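Haloacid dehalogenase-like hydrolase (Bacteroides thetaiotaomicron, PDB 2RBK) probably acts as a magnesium-dependent phosphatase of the haloacid dehalogenase superfamily, with a vanadate-type ligand and a magnesium ion bound in its active site. Local coordinates at residues P167-G172 / A179-K184; I66-A71 / E146-T151. All blocks are in the same frame, centred on the assembly; numbering follows the deposited sequence. Where two conformers were deposited one is given.

Interaction 1. Residues P167-G172 / A179-K184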
loop_
_atom_site.group_PDB
_atom_site.type_symbol
_atom_site.label_atom_id
_atom_site.label_comp_id
_atom_site.label_asym_id
_atom_site.label_seq_id
_atom_site.Cartn_x
_atom_site.Cartn_y
_atom_site.Cartn_z
ATOM N N PRO A 167 -1.692 20.936 2.254
ATOM C CA PRO A 167 -1.827 21.025 3.686
ATOM C C PRO A 167 -2.750 20.055 4.373
ATOM O O PRO A 167 -2.656 19.962 5.616
ATOM C CB PRO A 167 -2.374 22.423 3.920
ATOM C CG PRO A 167 -3.168 22.677 2.667
ATOM C CD PRO A 167 -2.241 22.143 1.600
ATOM N N THR A 168 -3.564 19.347 3.647
ATOM C CA THR A 168 -4.475 18.409 4.295
ATOM C C THR A 168 -4.213 16.966 3.914
ATOM O O THR A 168 -4.814 16.082 4.474
ATOM C CB THR A 168 -5.970 18.755 4.073
ATOM O OG1 THR A 168 -6.335 18.526 2.739
ATOM C CG2 THR A 168 -6.317 20.180 4.526
ATOM N N CYS A 169 -3.334 16.685 2.999
ATOM C CA CYS A 169 -3.098 15.330 2.512
ATOM C C CYS A 169 -2.194 14.544 3.457
ATOM O O CYS A 169 -1.339 15.068 4.163
ATOM C CB CYS A 169 -2.489 15.324 1.136
ATOM S SG CYS A 169 -3.501 15.885 -0.193
ATOM N N GLU A 170 -2.340 13.237 3.383
ATOM C CA GLU A 170 -1.417 12.287 3.947
ATOM C C GLU A 170 -0.357 11.953 2.935
ATOM O O GLU A 170 -0.619 11.911 1.721
ATOM C CB GLU A 170 -2.149 10.999 4.285
ATOM C CG GLU A 170 -3.290 11.175 5.251
ATOM C CD GLU A 170 -3.009 11.836 6.577
ATOM O OE1 GLU A 170 -1.893 11.726 7.091
ATOM O OE2 GLU A 170 -3.953 12.485 7.122
ATOM N N ILE A 171 0.860 11.703 3.386
ATOM C CA ILE A 171 1.969 11.371 2.546
ATOM C C ILE A 171 2.676 10.183 3.139
ATOM O O ILE A 171 3.041 10.241 4.326
ATOM C CB ILE A 171 2.963 12.531 2.351
ATOM C CG1 ILE A 171 2.304 13.864 2.022
ATOM C CG2 ILE A 171 3.948 12.055 1.297
ATOM C CD1 ILE A 171 3.181 15.009 2.478
ATOM N N GLY A 172 2.831 9.098 2.355
ATOM C CA GLY A 172 3.539 7.931 2.850
ATOM C C GLY A 172 4.526 7.374 1.859
ATOM O O GLY A 172 4.306 7.559 0.661
ATOM N N ALA A 179 6.671 9.006 -3.281
ATOM C CA ALA A 179 5.727 8.986 -2.169
ATOM C C ALA A 179 4.314 8.873 -2.733
ATOM O O ALA A 179 4.069 9.304 -3.850
ATOM C CB ALA A 179 5.870 10.242 -1.307
ATOM N N ASP A 180 3.381 8.402 -1.907
ATOM C CA ASP A 180 1.972 8.378 -2.220
ATOM C C ASP A 180 1.249 9.431 -1.393
ATOM O O ASP A 180 1.430 9.483 -0.169
ATOM C CB ASP A 180 1.356 7.018 -1.892
ATOM C CG ASP A 180 1.829 5.864 -2.752
ATOM O OD1 ASP A 180 2.127 6.056 -3.953
ATOM O OD2 ASP A 180 1.839 4.732 -2.159
ATOM N N VAL A 181 0.414 10.207 -2.043
ATOM C CA VAL A 181 -0.326 11.308 -1.455
ATOM C C VAL A 181 -1.812 10.980 -1.593
ATOM O O VAL A 181 -2.294 10.710 -2.695
ATOM C CB VAL A 181 0.025 12.610 -2.153
ATOM C CG1 VAL A 181 -0.719 13.779 -1.482
ATOM C CG2 VAL A 181 1.516 12.873 -2.103
ATOM N N THR A 182 -2.540 11.043 -0.454
ATOM C CA THR A 182 -3.958 10.772 -0.375
ATOM C C THR A 182 -4.606 11.827 0.501
ATOM O O THR A 182 -3.944 12.627 1.162
ATOM C CB THR A 182 -4.205 9.357 0.183
ATOM O OG1 THR A 182 -3.468 9.250 1.411
ATOM C CG2 THR A 182 -3.828 8.264 -0.813
ATOM N N ALA A 183 -5.949 11.838 0.514
ATOM C CA ALA A 183 -6.666 12.843 1.272
ATOM C C ALA A 183 -6.552 12.632 2.774
ATOM O O ALA A 183 -6.125 11.587 3.285
ATOM C CB ALA A 183 -8.136 12.828 0.835
ATOM N N LYS A 184 -6.966 13.659 3.525
ATOM C CA LYS A 184 -6.894 13.711 4.973
ATOM C C LYS A 184 -7.400 12.449 5.619
ATOM O O LYS A 184 -8.518 12.031 5.419
ATOM C CB LYS A 184 -7.741 14.897 5.473
ATOM C CG LYS A 184 -7.936 15.111 6.944
ATOM C CD LYS A 184 -6.662 15.800 7.435
ATOM C CE LYS A 184 -6.849 16.281 8.860
ATOM N NZ LYS A 184 -5.459 16.549 9.370
HETATM O O HOH W 1 -7.606 16.111 2.153
HETATM O O HOH W 2 -4.246 13.329 9.695
HETATM O O HOH W 3 -3.332 15.529 7.650
HETATM O O HOH W 4 2.860 5.193 0.362
#
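E170 and G172 pair with T182 and D180 in a two-stranded antiparallel beta hairpin, in which strands 170-172 and 180-182 run at 160° to each other, 4.8 Å apart at their closest. The hairpin lies against strand 149-152, to which A179 adds a backbone bond at P152. Backbone hydrogen bonds dominate. E170 N reaches T182 O at 2.8 Å and T182 N returns to E170 O; G172 and D180 repeat the exchange, with D180 N donating almost straight to G172 O (174° at the hydrogen). Between these two hydrogen-bonded pairs, I171 and V181 form a non-hydrogen-bonded one, where the CA of V181 leans on E170 O in a CA-H...O contact of 3.2 Å.

The apolar contacts flank this central pair. In one of its two conformers, I171 packs CG2 on A179 CB at 3.7 Å and, less tightly, on V181 CG2. The other methyl of V181, CG1, packs on C169 CB at 3.5 Å. On the opposite face T182 OG1 lies 3.6 Å from E170 CB, while the hydroxyl itself bonds to D186 O.

Water and charge close the open end of the hairpin. The E170 chain, bent at chi2, brings OE2 to G185 N, and OE2 and K184 NZ stay 4.9 Å apart, bridged by two waters instead of a direct salt bridge; one of the water links is weak. A further water joins T168 OG1, also bound to E89, to K184 N. At the other end D180 faces the active site, its carboxylate reaching T151 of strand 149-152; OD2 also takes a weak bond from W174 NE1 and a bond from a water whose second link, to G172 O, is weak.

Interaction 2. Residues I66-A71 / E146-T151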
loop_
_atom_site.group_PDB
_atom_site.type_symbol
_atom_site.label_atom_id
_atom_site.label_comp_id
_atom_site.label_asym_id
_atom_site.label_seq_id
_atom_site.Cartn_x
_atom_site.Cartn_y
_atom_site.Cartn_z
ATOM N N ILE A 66 -7.631 -3.168 0.705
ATOM C CA ILE A 66 -7.342 -1.798 1.020
ATOM C C ILE A 66 -6.289 -1.368 0.019
ATOM O O ILE A 66 -5.181 -1.913 0.028
ATOM C CB ILE A 66 -6.816 -1.674 2.491
ATOM C CG1 ILE A 66 -7.890 -2.062 3.492
ATOM C CG2 ILE A 66 -6.209 -0.293 2.732
ATOM C CD1 ILE A 66 -7.260 -2.506 4.804
ATOM N N THR A 67 -6.638 -0.447 -0.878
ATOM C CA THR A 67 -5.711 0.021 -1.915
ATOM C C THR A 67 -5.529 1.507 -1.777
ATOM O O THR A 67 -6.245 2.195 -1.042
ATOM C CB THR A 67 -6.225 -0.363 -3.332
ATOM O OG1 THR A 67 -7.330 0.476 -3.704
ATOM C CG2 THR A 67 -6.576 -1.818 -3.431
ATOM N N MET A 68 -4.515 2.014 -2.492
ATOM C CA MET A 68 -4.206 3.441 -2.438
ATOM C C MET A 68 -4.133 3.931 -0.967
ATOM O O MET A 68 -4.662 4.990 -0.604
ATOM C CB MET A 68 -5.181 4.286 -3.265
ATOM C CG MET A 68 -5.093 3.937 -4.714
ATOM S SD MET A 68 -5.845 5.110 -5.815
ATOM C CE MET A 68 -7.251 4.188 -6.462
ATOM N N ASN A 69 -3.457 3.149 -0.140
ATOM C CA ASN A 69 -3.178 3.574 1.242
ATOM C C ASN A 69 -4.434 3.851 2.032
ATOM O O ASN A 69 -4.432 4.662 2.943
ATOM C CB ASN A 69 -2.252 4.808 1.292
ATOM C CG ASN A 69 -0.872 4.473 0.830
ATOM O OD1 ASN A 69 -0.136 3.811 1.556
ATOM N ND2 ASN A 69 -0.527 4.834 -0.402
ATOM N N GLY A 70 -5.535 3.134 1.734
ATOM C CA GLY A 70 -6.802 3.347 2.417
ATOM C C GLY A 70 -7.783 4.204 1.715
ATOM O O GLY A 70 -8.967 4.254 2.132
ATOM N N ALA A 71 -7.382 4.880 0.638
ATOM C CA ALA A 71 -8.277 5.769 -0.103
ATOM C C ALA A 71 -9.243 5.033 -1.022
ATOM O O ALA A 71 -10.165 5.639 -1.589
ATOM C CB ALA A 71 -7.496 6.795 -0.909
ATOM N N GLU A 146 -10.434 14.027 -11.111
ATOM C CA GLU A 146 -10.812 13.637 -9.767
ATOM C C GLU A 146 -9.813 12.543 -9.306
ATOM O O GLU A 146 -9.915 11.388 -9.741
ATOM C CB GLU A 146 -12.275 13.247 -9.806
ATOM C CG GLU A 146 -13.177 14.315 -10.412
ATOM C CD GLU A 146 -13.210 15.731 -9.879
ATOM O OE1 GLU A 146 -13.257 15.843 -8.626
ATOM O OE2 GLU A 146 -13.237 16.781 -10.608
ATOM N N VAL A 147 -8.891 12.921 -8.488
ATOM C CA VAL A 147 -7.750 12.096 -8.178
ATOM C C VAL A 147 -7.897 11.489 -6.775
ATOM O O VAL A 147 -8.113 12.223 -5.797
ATOM C CB VAL A 147 -6.462 12.903 -8.322
ATOM C CG1 VAL A 147 -5.242 12.092 -7.940
ATOM C CG2 VAL A 147 -6.319 13.424 -9.746
ATOM N N ILE A 148 -7.735 10.190 -6.692
ATOM C CA ILE A 148 -7.756 9.447 -5.431
ATOM C C ILE A 148 -6.390 9.359 -4.813
ATOM O O ILE A 148 -6.221 9.481 -3.569
ATOM C CB ILE A 148 -8.339 8.052 -5.636
ATOM C CG1 ILE A 148 -9.732 8.162 -6.289
ATOM C CG2 ILE A 148 -8.363 7.283 -4.343
ATOM C CD1 ILE A 148 -10.476 6.883 -6.424
ATOM N N GLN A 149 -5.328 9.212 -5.609
ATOM C CA GLN A 149 -3.969 9.145 -5.122
ATOM C C GLN A 149 -3.037 9.774 -6.167
ATOM O O GLN A 149 -3.214 9.577 -7.355
ATOM C CB GLN A 149 -3.520 7.699 -4.832
ATOM C CG GLN A 149 -2.096 7.608 -4.281
ATOM C CD GLN A 149 -1.829 6.210 -3.758
ATOM O OE1 GLN A 149 -2.139 5.956 -2.567
ATOM N NE2 GLN A 149 -1.334 5.293 -4.564
ATOM N N MET A 150 -2.043 10.530 -5.675
ATOM C CA MET A 150 -0.947 10.990 -6.514
ATOM C C MET A 150 0.337 10.405 -6.018
ATOM O O MET A 150 0.536 10.299 -4.804
ATOM C CB MET A 150 -0.808 12.498 -6.463
ATOM C CG MET A 150 -1.921 13.314 -6.798
ATOM S SD MET A 150 -1.741 15.047 -6.535
ATOM C CE MET A 150 -1.648 15.502 -4.870
ATOM N N THR A 151 1.223 10.078 -6.923
ATOM C CA THR A 151 2.531 9.489 -6.585
ATOM C C THR A 151 3.636 10.305 -7.237
ATOM O O THR A 151 4.051 9.978 -8.380
ATOM C CB THR A 151 2.518 8.015 -6.953
ATOM O OG1 THR A 151 1.453 7.386 -6.213
ATOM C CG2 THR A 151 3.840 7.390 -6.578
#
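M68 and N69 face Q149 and I148 across a junction of two irregular backbones: a left-handed turn at the end of strand 64-67, and a classic beta bulge in which I148 and Q149 both face V107. Within the turn, G70 N bonds to T67 O and A71 N to M68 O; the second, with N69 and G70 at positive phi, fits a type I' turn. The contact joins the central sheet of the haloacid dehalogenase fold, at the end of strand 64-67, to the antiparallel sheet of 104-107, 112-115 and 149-152, probably the cap of this family, next to the vanadate pocket.

The polar link is N69 ND2 to Q149 OE1, 2.9 Å. Q149 OE1 lies in the amide plane of N69, but the donor ND2 sits above the Q149 carbonyl plane, 38° out of it and off its lone pairs; the two amides are turned 48° apart. Q149 gets there with CG anti to the backbone N (chi1 -179°) and an extended chain. Its NE2 goes on to G44 O, and N69 OD1 accepts from N214 ND2, so bonds at both ends restrain the rotation of each amide.

Beside this pair the contact is apolar. The M68 side chain lies roughly at right angles to I148, its SD 3.6 Å from I148 CG2 and equally close to Q149 CB. The same CG2 methyl also meets A71 CB at 3.6 Å, while Q149 OE1 sits 3.3 Å from M68 CA.

The two contacts, their centres 9 Å apart, meet along one seam. Strand 180-182 of interaction 1 runs antiparallel beside strand 149-152 of interaction 2, with V181 N 2.8 Å from M150 O and T182 CG2 packed 3.4 Å from Q149 OE1. D180 joins both: its OD1 lies 2.7 Å from T151 OG1, and its OD2 3.0 Å from N69 ND2, so that carboxylate ties the hairpin to both segments of interaction 2. The side chains of D180 and N69 each come within about 5 Å of the bound vanadate but only about 9 Å of the magnesium ion, consistent with a second shell around the vanadate pocket, where N69 holds N214 and Q149 holds G44.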